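PDB 3GWB: peptidase M16 inactive domain family protein from Pseudomonas fluorescens, which is of unknown specific function but probably acts as, or together with, a metal-dependent hydrolase of the peptidase M16 family. Local coordinates for residues 297-302 with 314-319. Numbering follows the deposited sequence.
Sequences YGVYSG and INLQTR
Y300 and N315 face each other as an antiparallel hydrogen-bonded pair. Y300 N donates to N315 O at 3.1 Å, nearly straight with an N-H...O angle of 166°. N315 N returns the bond to Y300 O at 2.8 Å. On one face V299 and L316 run alongside each other with their branches turned in the same direction, and V299 CG2 presses on L316 CD1 at 3.4 Å, close for two carbons. V299 chi1 of -175° puts CG1 anti to the backbone N and CG2 beside that N, where CG2 takes the closest contacts with the leucine. Further along this face, S301 CB rests on I314 CG1 at 3.5 Å. Helix 284-292 packs on V299, helix 323-340 on L316, and both on I314; all three are buried. The other face, bearing Y300 and N315, is looser and partly exposed; their side chains come no nearer than Y300 CB to N315 OD1, 4.4 Å. On the N-terminal side of V299 the chains part and waters replace direct bonds: one links G298 O with Q317 N, another Y297 N with Q317 O. This beta hairpin edges the five-stranded mixed sheet, strand 299-303 outermost within this chain, consistent with the alpha/beta domains of M16 peptidases.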
# COMPACT_ATOMS: atom_id res chain seq x y z
N TYR A 297 15.47 15.26 -2.78
CA TYR A 297 14.07 15.44 -3.15
C TYR A 297 13.22 15.38 -1.89
O TYR A 297 12.07 15.80 -1.89
CB TYR A 297 13.63 14.37 -4.15
CG TYR A 297 14.22 14.58 -5.53
CD1 TYR A 297 14.06 15.80 -6.19
CD2 TYR A 297 14.96 13.59 -6.16
CE1 TYR A 297 14.64 16.02 -7.43
CE2 TYR A 297 15.54 13.80 -7.41
CZ TYR A 297 15.38 15.02 -8.03
OH TYR A 297 15.97 15.26 -9.25
N GLY A 298 13.80 14.88 -0.80
CA GLY A 298 13.05 14.81 0.43
C GLY A 298 13.87 14.63 1.68
O GLY A 298 14.64 13.68 1.80
N VAL A 299 13.70 15.55 2.62
CA VAL A 299 14.40 15.47 3.90
C VAL A 299 13.31 15.72 4.93
O VAL A 299 12.65 16.76 4.90
CB VAL A 299 15.49 16.55 4.05
CG1 VAL A 299 16.26 16.34 5.35
CG2 VAL A 299 16.43 16.49 2.89
N TYR A 300 13.13 14.76 5.82
CA TYR A 300 12.11 14.85 6.84
C TYR A 300 12.65 14.53 8.23
O TYR A 300 13.60 13.76 8.37
CB TYR A 300 10.97 13.89 6.50
CG TYR A 300 10.46 14.09 5.10
CD1 TYR A 300 9.67 15.19 4.78
CD2 TYR A 300 10.83 13.22 4.07
CE1 TYR A 300 9.26 15.42 3.47
CE2 TYR A 300 10.43 13.44 2.76
CZ TYR A 300 9.64 14.55 2.46
OH TYR A 300 9.26 14.80 1.17
N SER A 301 12.02 15.13 9.23
CA SER A 301 12.41 14.90 10.62
C SER A 301 11.12 14.63 11.38
O SER A 301 10.03 15.00 10.93
CB SER A 301 13.11 16.14 11.18
OG SER A 301 12.20 17.21 11.35
N GLY A 302 11.23 13.99 12.54
CA GLY A 302 10.04 13.71 13.31
C GLY A 302 10.25 12.89 14.56
O GLY A 302 11.22 12.14 14.68
N ILE A 314 15.90 12.21 11.66
CA ILE A 314 15.95 13.01 10.44
C ILE A 314 16.49 12.08 9.38
O ILE A 314 17.48 11.39 9.62
CB ILE A 314 16.93 14.19 10.54
CG1 ILE A 314 16.46 15.18 11.61
CG2 ILE A 314 17.08 14.86 9.18
CD1 ILE A 314 17.48 16.27 11.90
N ASN A 315 15.86 12.04 8.21
CA ASN A 315 16.35 11.17 7.16
C ASN A 315 16.22 11.77 5.76
O ASN A 315 15.32 12.55 5.49
CB ASN A 315 15.64 9.82 7.19
CG ASN A 315 14.17 9.94 6.90
OD1 ASN A 315 13.39 10.40 7.73
ND2 ASN A 315 13.78 9.55 5.69
N LEU A 316 17.15 11.39 4.89
CA LEU A 316 17.16 11.87 3.52
C LEU A 316 18.10 11.01 2.70
O LEU A 316 18.83 10.17 3.23
CB LEU A 316 17.63 13.33 3.46
CG LEU A 316 19.11 13.61 3.72
CD1 LEU A 316 19.47 15.01 3.24
CD2 LEU A 316 19.42 13.46 5.19
N GLN A 317 18.07 11.23 1.39
CA GLN A 317 18.91 10.51 0.44
C GLN A 317 19.51 11.55 -0.50
O GLN A 317 18.83 12.49 -0.89
CB GLN A 317 18.05 9.50 -0.34
CG GLN A 317 18.80 8.68 -1.36
CD GLN A 317 17.95 7.55 -1.94
OE1 GLN A 317 17.53 6.64 -1.22
NE2 GLN A 317 17.69 7.61 -3.25
N THR A 318 20.78 11.38 -0.85
CA THR A 318 21.46 12.32 -1.74
C THR A 318 22.47 11.57 -2.58
O THR A 318 22.73 10.39 -2.36
CB THR A 318 22.23 13.39 -0.94
OG1 THR A 318 23.21 12.76 -0.11
CG2 THR A 318 21.29 14.21 -0.07
N ARG A 319 23.04 12.26 -3.57
CA ARG A 319 24.04 11.66 -4.43
C ARG A 319 25.22 11.31 -3.52
O ARG A 319 25.58 12.10 -2.64
CB ARG A 319 24.49 12.64 -5.50
CG ARG A 319 23.34 13.31 -6.25
CD ARG A 319 23.84 14.13 -7.43
NE ARG A 319 24.20 13.29 -8.57
CZ ARG A 319 23.33 12.57 -9.26
NH1 ARG A 319 22.04 12.58 -8.93
NH2 ARG A 319 23.74 11.83 -10.28
O HOH W 1 16.17 12.56 -2.51
O HOH W 2 15.52 11.77 0.03